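Diaminopimelate decarboxylase (Methanocaldococcus jannaschii, PDB 1TWI) catalyses the pyridoxal 5'-phosphate-dependent decarboxylation of meso-2,6-diaminopimelate to L-lysine, the final step of lysine biosynthesis by the diaminopimelate route. Local coordinates at residues Glu61-Tyr66 against Asn286-Pro291; Val155-Asn160 against Phe180-Glu185; Gly300-Lys305 against Ile320-Asn325. All blocks are in the same frame, centred on the assembly; numbering follows the deposited sequence.

In the fold
Interactions 1 and 2 belong to the same parallel sheet of the cofactor-binding barrel, and interaction 2 is nested inside the long chain loop that interaction 1 closes; their centres are 18 Å apart. Interaction 3 lies in the mixed sheet, across the chain's centre from both, about 33 Å from interaction 1 and 39 Å from interaction 2, centre to centre. All three are largely buried, but their chemistry differs. Backbone pairing and apolar packing dominate 61-66 against 286-291, which ends at the cofactor. A guanidinium-ring stack and a side-chain amide mark interaction 2, beside the second subunit. A carboxylate capturing a backbone N-H defines interaction 3, which has a partly exposed lysine at one end.

Interaction 1 of 3, residues Glu61-Tyr66 against Asn286-Pro291; sequences EFIVAY and NLILEP. With PLP (pyridoxal-5'-phosphate), chain E.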
loop_
_atom_site.group_PDB
_atom_site.type_symbol
_atom_site.label_atom_id
_atom_site.label_comp_id
_atom_site.label_asym_id
_atom_site.label_seq_id
_atom_site.Cartn_x
_atom_site.Cartn_y
_atom_site.Cartn_z
ATOM N N GLU A 61 -12.384 1.245 -36.038
ATOM C CA GLU A 61 -11.076 1.352 -35.397
ATOM C C GLU A 61 -10.887 0.371 -34.225
ATOM O O GLU A 61 -11.857 -0.077 -33.614
ATOM C CB GLU A 61 -10.899 2.798 -34.916
ATOM C CG GLU A 61 -9.440 3.237 -34.766
ATOM C CD GLU A 61 -9.319 4.729 -34.360
ATOM O OE1 GLU A 61 -10.365 5.470 -34.475
ATOM O OE2 GLU A 61 -8.183 5.130 -33.932
ATOM N N PHE A 62 -9.635 0.017 -33.952
ATOM C CA PHE A 62 -9.265 -0.828 -32.805
ATOM C C PHE A 62 -8.323 0.057 -31.969
ATOM O O PHE A 62 -7.298 0.546 -32.488
ATOM C CB PHE A 62 -8.511 -2.121 -33.201
ATOM C CG PHE A 62 -7.953 -2.860 -32.001
ATOM C CD1 PHE A 62 -8.802 -3.439 -31.072
ATOM C CD2 PHE A 62 -6.578 -2.886 -31.755
ATOM C CE1 PHE A 62 -8.278 -4.041 -29.896
ATOM C CE2 PHE A 62 -6.043 -3.483 -30.581
ATOM C CZ PHE A 62 -6.893 -4.053 -29.669
ATOM N N ILE A 63 -8.647 0.250 -30.689
ATOM C CA ILE A 63 -7.836 1.142 -29.839
ATOM C C ILE A 63 -7.383 0.461 -28.576
ATOM O O ILE A 63 -8.203 -0.093 -27.862
ATOM C CB ILE A 63 -8.660 2.389 -29.359
ATOM C CG1 ILE A 63 -9.108 3.188 -30.574
ATOM C CG2 ILE A 63 -7.799 3.318 -28.401
ATOM C CD1 ILE A 63 -10.112 4.297 -30.187
ATOM N N VAL A 64 -6.091 0.521 -28.289
ATOM C CA VAL A 64 -5.594 -0.032 -27.032
ATOM C C VAL A 64 -5.557 1.160 -26.051
ATOM O O VAL A 64 -4.795 2.125 -26.238
ATOM C CB VAL A 64 -4.165 -0.581 -27.201
ATOM C CG1 VAL A 64 -3.652 -1.142 -25.871
ATOM C CG2 VAL A 64 -4.158 -1.659 -28.297
ATOM N N ALA A 65 -6.403 1.140 -25.037
ATOM C CA ALA A 65 -6.357 2.226 -24.055
ATOM C C ALA A 65 -5.617 1.672 -22.837
ATOM O O ALA A 65 -6.224 1.050 -21.920
ATOM C CB ALA A 65 -7.785 2.687 -23.677
ATOM N N TYR A 66 -4.304 1.896 -22.822
ATOM C CA TYR A 66 -3.473 1.375 -21.728
ATOM C C TYR A 66 -3.965 1.820 -20.358
ATOM O O TYR A 66 -4.202 2.987 -20.140
ATOM C CB TYR A 66 -1.994 1.754 -21.983
ATOM C CG TYR A 66 -1.110 1.541 -20.805
ATOM C CD1 TYR A 66 -0.912 0.267 -20.264
ATOM C CD2 TYR A 66 -0.473 2.633 -20.198
ATOM C CE1 TYR A 66 -0.104 0.071 -19.144
ATOM C CE2 TYR A 66 0.336 2.453 -19.073
ATOM C CZ TYR A 66 0.514 1.178 -18.548
ATOM O OH TYR A 66 1.253 1.035 -17.398
ATOM N N ASN A 286 -16.439 0.419 -33.168
ATOM C CA ASN A 286 -14.991 0.492 -32.949
ATOM C C ASN A 286 -14.797 -0.380 -31.720
ATOM O O ASN A 286 -15.688 -0.470 -30.888
ATOM C CB ASN A 286 -14.559 1.911 -32.634
ATOM C CG ASN A 286 -14.903 2.842 -33.740
ATOM O OD1 ASN A 286 -14.448 2.648 -34.882
ATOM N ND2 ASN A 286 -15.727 3.845 -33.441
ATOM N N LEU A 287 -13.639 -1.026 -31.597
ATOM C CA LEU A 287 -13.398 -1.898 -30.476
ATOM C C LEU A 287 -12.274 -1.322 -29.612
ATOM O O LEU A 287 -11.235 -0.918 -30.148
ATOM C CB LEU A 287 -12.969 -3.319 -30.993
ATOM C CG LEU A 287 -12.449 -4.326 -29.942
ATOM C CD1 LEU A 287 -13.512 -4.578 -28.880
ATOM C CD2 LEU A 287 -12.040 -5.700 -30.597
ATOM N N ILE A 288 -12.474 -1.243 -28.295
ATOM C CA ILE A 288 -11.421 -0.715 -27.416
ATOM C C ILE A 288 -11.144 -1.733 -26.324
ATOM O O ILE A 288 -12.105 -2.351 -25.803
ATOM C CB ILE A 288 -11.901 0.580 -26.683
ATOM C CG1 ILE A 288 -12.289 1.639 -27.725
ATOM C CG2 ILE A 288 -10.812 1.112 -25.754
ATOM C CD1 ILE A 288 -13.086 2.885 -27.138
ATOM N N LEU A 289 -9.865 -1.937 -25.983
ATOM C CA LEU A 289 -9.509 -2.815 -24.863
ATOM C C LEU A 289 -8.682 -1.938 -23.924
ATOM O O LEU A 289 -8.085 -0.953 -24.364
ATOM C CB LEU A 289 -8.648 -4.031 -25.303
ATOM C CG LEU A 289 -9.301 -4.967 -26.337
ATOM C CD1 LEU A 289 -8.430 -6.264 -26.525
ATOM C CD2 LEU A 289 -10.684 -5.340 -25.844
ATOM N N GLU A 290 -8.623 -2.321 -22.651
ATOM C CA GLU A 290 -7.903 -1.526 -21.641
ATOM C C GLU A 290 -6.885 -2.345 -20.916
ATOM O O GLU A 290 -6.876 -2.380 -19.705
ATOM C CB GLU A 290 -8.891 -0.937 -20.615
ATOM C CG GLU A 290 -9.987 0.018 -21.233
ATOM C CD GLU A 290 -11.069 0.441 -20.189
ATOM O OE1 GLU A 290 -11.315 -0.291 -19.195
ATOM O OE2 GLU A 290 -11.694 1.490 -20.401
ATOM N N PRO A 291 -5.978 -3.024 -21.651
ATOM C CA PRO A 291 -5.004 -3.818 -20.918
ATOM C C PRO A 291 -4.082 -2.941 -20.056
ATOM O O PRO A 291 -3.712 -1.818 -20.474
ATOM C CB PRO A 291 -4.228 -4.550 -22.027
ATOM C CG PRO A 291 -4.214 -3.532 -23.171
ATOM C CD PRO A 291 -5.647 -2.922 -23.096
HETATM N N1 PLP E . -10.007 -1.171 -17.057
HETATM C C2 PLP E . -10.540 -0.933 -15.803
HETATM C C2A PLP E . -11.920 -0.233 -15.761
HETATM C C3 PLP E . -9.784 -1.312 -14.696
HETATM O O3 PLP E . -10.336 -1.062 -13.481
HETATM C C4 PLP E . -8.570 -1.942 -14.783
HETATM C C4A PLP E . -7.808 -2.329 -13.471
HETATM O O4A PLP E . -8.203 -1.829 -12.465
HETATM C C5 PLP E . -8.019 -2.193 -16.060
HETATM C C6 PLP E . -8.772 -1.807 -17.157
HETATM C C5A PLP E . -6.695 -2.882 -16.359
HETATM O O4P PLP E . -6.637 -4.220 -15.801
HETATM P P PLP E . -5.412 -5.185 -16.090
HETATM O O1P PLP E . -5.747 -6.399 -15.326
HETATM O O2P PLP E . -4.208 -4.480 -15.533
HETATM O O3P PLP E . -5.340 -5.420 -17.531
#
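Glu61 and Asn286 open the contact through a side-chain bond: the N-H of Glu61 meets Asn286 OD1 at 2.8 Å, in the carbonyl plane and on a lone pair, with a nearly straight 171° at the hydrogen. Beyond it the two strands pair in parallel, their axes 20° apart. Leu287 N binds Glu61 O, Ile63 N binds Leu287 O, Leu289 N binds Ile63 O, and Ala65 N ends the series on Leu289 O at 2.8 Å.

On the face of Phe62 and Val64, the Phe62 ring runs alongside Leu287, whose CG lies in the ring plane at its edge, 3.9 Å from CD1. Leu289 CG also approaches that edge, 3.8 Å from Phe62 CE1. With its CG opposite the backbone N (chi1 171°), Phe62 brings the ring over toward these leucines. Val64 CG1 then meets Pro291 CG at 3.6 Å, the two side chains running at about a right angle. On the face of Ile63 and Ile288, Ile63 CB lies 4.0 Å from Ile288 CG1; Ala65 CB also meets Ile288 CG2.

Helix 37-58 packs on Leu287, Leu289, Val64 and Pro291, and helix 264-276 also packs on both leucines; Phe51 stacks on the Phe62 ring. Past the strand end, the extended Glu290 chain carries OE1 to 2.7 Å from N1 of the cofactor pyridine. His208 also bonds OE1, while Asn111 and Asn246 bond OE2, so both carboxylate oxygens are positioned from a second shell. Parallel pairing of strand 62-67 with strand 286-289, some 220 residues later, is what closes an alpha/beta barrel of the TIM type, with pyridoxal phosphate seated at the C-terminal strand ends.

Interaction 2 of 3, residues Val155-Asn160 against Phe180-Glu185; sequences VAFRIN and FGLDVE
The guanidinium of Arg158 lies flat on the Phe180 ring, with planes 13° apart and centres separated by 4.4 Å. The stack is offset: Phe180 CB sits over the middle of one guanidinium face, 3.5 Å from Arg158 CZ, while NH1 comes 3.4 Å from Phe180 CD1, oblique to the ring. The arginine chain is extended from CG to NE, which carries its planar end from the strand to the phenylalanine. A second ring, Phe157, is met at its edge and in its plane by Leu182 CD1, 3.7 Å from CD2.

Asn160 is the polar pivot. Its ND2 donates to Phe180 O at 2.8 Å and 165°, close to its own amide plane and on a lone pair of the carbonyl. The same ND2 donates to a water that in turn donates to Asp183 OD2, an oxygen whose partner OD1 is held by Ser186. Along the backbone, Leu182 N bonds Arg158 O, Asn160 N bonds Leu182 O from 46° above the carbonyl plane, and Val184 N bonds Asn160 O at 3.1 Å. A further water joins Asn160 O to Glu185 N. Gly181, at positive phi and with Asn160 OD1 where a side chain would stand, links Phe180 to the short strand 182-183. Ile159 CB packs on Val184 CG2 at 3.7 Å, and helix 188-198 touches Phe157, Ile159 and Leu182.

Two environments therefore meet at this beta-alpha-beta unit. The apolar side is turned to helix 188-198, whereas the stacked cation faces the active site: Arg158 touches the cofactor and packs on Cys358 of the second subunit. The flat stack and a weak bond from NH2 to His210 O probably help hold the guanidinium's orientation beside the cofactor.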
loop_
_atom_site.group_PDB
_atom_site.type_symbol
_atom_site.label_atom_id
_atom_site.label_comp_id
_atom_site.label_asym_id
_atom_site.label_seq_id
_atom_site.Cartn_x
_atom_site.Cartn_y
_atom_site.Cartn_z
ATOM N N VAL A 155 -20.214 10.567 -23.795
ATOM C CA VAL A 155 -20.390 9.600 -22.718
ATOM C C VAL A 155 -20.595 8.176 -23.222
ATOM O O VAL A 155 -21.352 7.960 -24.168
ATOM C CB VAL A 155 -21.579 9.935 -21.725
ATOM C CG1 VAL A 155 -21.193 11.221 -20.809
ATOM C CG2 VAL A 155 -22.879 10.213 -22.502
ATOM N N ALA A 156 -19.847 7.247 -22.600
ATOM C CA ALA A 156 -19.972 5.816 -22.832
ATOM C C ALA A 156 -20.554 5.349 -21.470
ATOM O O ALA A 156 -20.606 6.125 -20.506
ATOM C CB ALA A 156 -18.571 5.186 -23.098
ATOM N N PHE A 157 -21.031 4.114 -21.372
ATOM C CA PHE A 157 -21.617 3.672 -20.132
ATOM C C PHE A 157 -20.994 2.385 -19.695
ATOM O O PHE A 157 -20.940 1.423 -20.477
ATOM C CB PHE A 157 -23.157 3.485 -20.342
ATOM C CG PHE A 157 -23.853 4.768 -20.644
ATOM C CD1 PHE A 157 -23.746 5.356 -21.899
ATOM C CD2 PHE A 157 -24.467 5.466 -19.616
ATOM C CE1 PHE A 157 -24.236 6.660 -22.124
ATOM C CE2 PHE A 157 -24.961 6.777 -19.830
ATOM C CZ PHE A 157 -24.846 7.362 -21.058
ATOM N N ARG A 158 -20.506 2.346 -18.458
ATOM C CA ARG A 158 -19.896 1.103 -17.952
ATOM C C ARG A 158 -21.071 0.265 -17.446
ATOM O O ARG A 158 -21.761 0.649 -16.515
ATOM C CB ARG A 158 -18.934 1.377 -16.781
ATOM C CG ARG A 158 -18.392 0.096 -16.170
ATOM C CD ARG A 158 -17.305 0.355 -15.098
ATOM N NE ARG A 158 -16.681 -0.914 -14.686
ATOM C CZ ARG A 158 -15.600 -1.007 -13.927
ATOM N NH1 ARG A 158 -15.011 0.097 -13.475
ATOM N NH2 ARG A 158 -15.106 -2.207 -13.623
ATOM N N ILE A 159 -21.288 -0.878 -18.072
ATOM C CA ILE A 159 -22.403 -1.746 -17.708
ATOM C C ILE A 159 -21.933 -3.034 -17.048
ATOM O O ILE A 159 -20.803 -3.486 -17.289
ATOM C CB ILE A 159 -23.200 -2.163 -18.972
ATOM C CG1 ILE A 159 -22.255 -2.920 -19.964
ATOM C CG2 ILE A 159 -23.622 -0.924 -19.809
ATOM C CD1 ILE A 159 -22.992 -3.409 -21.298
ATOM N N ASN A 160 -22.822 -3.648 -16.262
ATOM C CA ASN A 160 -22.553 -4.938 -15.610
ATOM C C ASN A 160 -23.539 -5.880 -16.310
ATOM O O ASN A 160 -24.689 -5.951 -15.929
ATOM C CB ASN A 160 -22.873 -4.808 -14.147
ATOM C CG ASN A 160 -22.029 -3.748 -13.506
ATOM O OD1 ASN A 160 -20.921 -3.495 -13.982
ATOM N ND2 ASN A 160 -22.507 -3.147 -12.431
ATOM N N PHE A 180 -18.813 -0.830 -8.878
ATOM C CA PHE A 180 -18.826 -0.236 -10.243
ATOM C C PHE A 180 -19.983 -0.536 -11.150
ATOM O O PHE A 180 -20.679 -1.548 -10.975
ATOM C CB PHE A 180 -17.592 -0.690 -11.065
ATOM C CG PHE A 180 -16.311 -0.699 -10.275
ATOM C CD1 PHE A 180 -15.589 0.471 -10.099
ATOM C CD2 PHE A 180 -15.842 -1.888 -9.716
ATOM C CE1 PHE A 180 -14.386 0.454 -9.382
ATOM C CE2 PHE A 180 -14.626 -1.920 -8.977
ATOM C CZ PHE A 180 -13.900 -0.737 -8.822
ATOM N N GLY A 181 -20.135 0.336 -12.144
ATOM C CA GLY A 181 -21.083 0.077 -13.202
ATOM C C GLY A 181 -22.587 0.183 -12.994
ATOM O O GLY A 181 -23.094 0.282 -11.858
ATOM N N LEU A 182 -23.255 0.078 -14.141
ATOM C CA LEU A 182 -24.714 0.197 -14.284
ATOM C C LEU A 182 -25.267 -1.172 -14.558
ATOM O O LEU A 182 -24.944 -1.782 -15.595
ATOM C CB LEU A 182 -25.028 1.115 -15.467
ATOM C CG LEU A 182 -24.435 2.522 -15.289
ATOM C CD1 LEU A 182 -24.392 3.258 -16.641
ATOM C CD2 LEU A 182 -25.308 3.343 -14.338
ATOM N N ASP A 183 -26.043 -1.679 -13.595
ATOM C CA ASP A 183 -26.594 -3.023 -13.721
ATOM C C ASP A 183 -27.487 -3.116 -14.976
ATOM O O ASP A 183 -28.378 -2.266 -15.196
ATOM C CB ASP A 183 -27.400 -3.382 -12.484
ATOM C CG ASP A 183 -27.775 -4.854 -12.462
ATOM O OD1 ASP A 183 -28.951 -5.174 -12.699
ATOM O OD2 ASP A 183 -26.879 -5.694 -12.251
ATOM N N VAL A 184 -27.223 -4.106 -15.821
ATOM C CA VAL A 184 -28.044 -4.279 -17.008
ATOM C C VAL A 184 -29.378 -4.998 -16.675
ATOM O O VAL A 184 -30.459 -4.551 -17.082
ATOM C CB VAL A 184 -27.334 -5.137 -18.077
ATOM C CG1 VAL A 184 -28.376 -5.598 -19.193
ATOM C CG2 VAL A 184 -26.192 -4.318 -18.765
ATOM N N GLU A 185 -29.296 -6.096 -15.944
ATOM C CA GLU A 185 -30.497 -6.909 -15.726
ATOM C C GLU A 185 -31.672 -6.228 -15.093
ATOM O O GLU A 185 -32.820 -6.417 -15.558
ATOM C CB GLU A 185 -30.170 -8.191 -14.935
ATOM C CG GLU A 185 -30.946 -9.356 -15.514
ATOM C CD GLU A 185 -31.047 -10.591 -14.588
ATOM O OE1 GLU A 185 -31.852 -11.509 -14.954
ATOM O OE2 GLU A 185 -30.342 -10.625 -13.544
HETATM O O HOH W 1 -26.906 -7.511 -15.426
HETATM O O HOH W 2 -24.627 -4.894 -11.048
#

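Interaction 3 of 3, residues Gly300-Lys305 against Ile320-Asn325; sequences GYLLGK and IDAGMN
Lys305 and Asp321 grip each other at the tight end of the contact. Lys305 N donates to Asp321 OD1 at 2.9 Å, reaching the oxygen from 49° above the carboxylate plane, and Asp321 N returns a bond to Lys305 O, also at 2.9 Å. A side-chain oxygen thus serves the strand N-H where the hairpin partner leaves regular pairing. Asp321 CG lies between the backbone N and the carbonyl carbon (chi1 58°), which brings the carboxylate nearer to the 300-305 strand; OD1 also comes within 3.4 Å of Gly304 CA. Thr30 and His307 both bond OD2, which, with the OD1 bond, would restrain the group's rotation. Ile320 CA makes a CA-H...O contact with Lys305 O at 3.1 Å. Gly304 has no side chain where Ile320 and Ala322 press close.

Packing thins in two directions. Toward Leu302 the touch is a single methyl pair, CD2 to Ala322 CB at 4.0 Å, and the loop then diverges. At the other end the partly exposed Lys305 side chain leads away from the loop; its NZ stays 5.5 Å from Asp321 OD2, too far for a salt bridge though the charges are opposite.

Strand 300-311 pairs antiparallel with strand 316-320 in a hairpin of the mixed sheet. Strands 32-36 and 378-382 flank its 300-305 portion, Phe364 of strand 363-371 packs on Ile320 and Ala322, and the 320-325 loop leads on to helix 329-333.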
loop_
_atom_site.group_PDB
_atom_site.type_symbol
_atom_site.label_atom_id
_atom_site.label_comp_id
_atom_site.label_asym_id
_atom_site.label_seq_id
_atom_site.Cartn_x
_atom_site.Cartn_y
_atom_site.Cartn_z
ATOM N N GLY A 300 9.009 -5.487 -16.311
ATOM C CA GLY A 300 9.651 -4.989 -15.074
ATOM C C GLY A 300 10.321 -5.996 -14.171
ATOM O O GLY A 300 9.776 -7.085 -13.934
ATOM N N TYR A 301 11.518 -5.658 -13.684
ATOM C CA TYR A 301 12.253 -6.550 -12.785
ATOM C C TYR A 301 12.679 -5.689 -11.623
ATOM O O TYR A 301 13.020 -4.544 -11.836
ATOM C CB TYR A 301 13.510 -7.106 -13.479
ATOM C CG TYR A 301 13.116 -7.903 -14.726
ATOM C CD1 TYR A 301 12.810 -7.236 -15.907
ATOM C CD2 TYR A 301 12.948 -9.320 -14.679
ATOM C CE1 TYR A 301 12.334 -7.906 -17.015
ATOM C CE2 TYR A 301 12.477 -10.034 -15.817
ATOM C CZ TYR A 301 12.169 -9.303 -16.972
ATOM O OH TYR A 301 11.632 -9.905 -18.092
ATOM N N LEU A 302 12.641 -6.239 -10.405
ATOM C CA LEU A 302 13.088 -5.490 -9.237
ATOM C C LEU A 302 14.344 -6.169 -8.653
ATOM O O LEU A 302 14.290 -7.350 -8.250
ATOM C CB LEU A 302 11.982 -5.441 -8.173
ATOM C CG LEU A 302 12.320 -4.743 -6.835
ATOM C CD1 LEU A 302 12.755 -3.277 -7.058
ATOM C CD2 LEU A 302 11.106 -4.830 -5.949
ATOM N N LEU A 303 15.455 -5.418 -8.610
ATOM C CA LEU A 303 16.715 -5.945 -8.087
ATOM C C LEU A 303 16.889 -5.506 -6.648
ATOM O O LEU A 303 16.663 -4.341 -6.305
ATOM C CB LEU A 303 17.910 -5.410 -8.924
ATOM C CG LEU A 303 17.721 -5.545 -10.444
ATOM C CD1 LEU A 303 18.957 -4.999 -11.219
ATOM C CD2 LEU A 303 17.472 -7.003 -10.782
ATOM N N GLY A 304 17.253 -6.455 -5.803
ATOM C CA GLY A 304 17.449 -6.180 -4.394
ATOM C C GLY A 304 18.731 -6.875 -3.948
ATOM O O GLY A 304 18.944 -8.048 -4.250
ATOM N N LYS A 305 19.594 -6.143 -3.268
ATOM C CA LYS A 305 20.808 -6.723 -2.810
ATOM C C LYS A 305 20.613 -7.421 -1.464
ATOM O O LYS A 305 19.843 -6.961 -0.568
ATOM C CB LYS A 305 21.903 -5.649 -2.726
ATOM C CG LYS A 305 23.232 -6.154 -2.098
ATOM C CD LYS A 305 24.449 -5.199 -2.407
ATOM C CE LYS A 305 24.327 -3.857 -1.715
ATOM N NZ LYS A 305 25.599 -3.071 -1.945
ATOM N N ILE A 320 16.857 -8.901 1.825
ATOM C CA ILE A 320 17.293 -7.978 0.799
ATOM C C ILE A 320 16.854 -6.531 1.025
ATOM O O ILE A 320 15.961 -6.264 1.853
ATOM C CB ILE A 320 16.817 -8.453 -0.624
ATOM C CG1 ILE A 320 15.280 -8.541 -0.671
ATOM C CG2 ILE A 320 17.461 -9.870 -0.971
ATOM C CD1 ILE A 320 14.796 -8.862 -2.080
ATOM N N ASP A 321 17.462 -5.588 0.287
ATOM C CA ASP A 321 17.100 -4.190 0.480
ATOM C C ASP A 321 15.859 -3.688 -0.259
ATOM O O ASP A 321 15.513 -2.503 -0.168
ATOM C CB ASP A 321 18.313 -3.254 0.292
ATOM C CG ASP A 321 18.968 -3.372 -1.057
ATOM O OD1 ASP A 321 18.334 -3.900 -2.021
ATOM O OD2 ASP A 321 20.147 -2.916 -1.152
ATOM N N ALA A 322 15.199 -4.588 -0.972
ATOM C CA ALA A 322 13.905 -4.285 -1.580
ATOM C C ALA A 322 12.909 -4.689 -0.494
ATOM O O ALA A 322 13.158 -5.625 0.287
ATOM C CB ALA A 322 13.653 -5.126 -2.826
ATOM N N GLY A 323 11.751 -4.047 -0.467
ATOM C CA GLY A 323 10.788 -4.370 0.575
ATOM C C GLY A 323 9.377 -4.102 0.091
ATOM O O GLY A 323 9.174 -3.535 -0.983
ATOM N N MET A 324 8.389 -4.485 0.888
ATOM C CA MET A 324 7.004 -4.296 0.485
ATOM C C MET A 324 6.652 -2.832 0.100
ATOM O O MET A 324 5.753 -2.623 -0.720
ATOM C CB MET A 324 6.059 -4.792 1.591
ATOM C CG MET A 324 6.140 -3.985 2.896
ATOM S SD MET A 324 5.008 -4.641 4.146
ATOM C CE MET A 324 3.423 -3.825 3.682
ATOM N N ASN A 325 7.309 -1.837 0.694
ATOM C CA ASN A 325 6.994 -0.442 0.318
ATOM C C ASN A 325 7.419 -0.181 -1.186
ATOM O O ASN A 325 6.875 0.702 -1.887
ATOM C CB ASN A 325 7.743 0.530 1.257
ATOM C CG ASN A 325 9.249 0.497 1.026
ATOM O OD1 ASN A 325 9.937 -0.507 1.338
ATOM N ND2 ASN A 325 9.772 1.581 0.445
#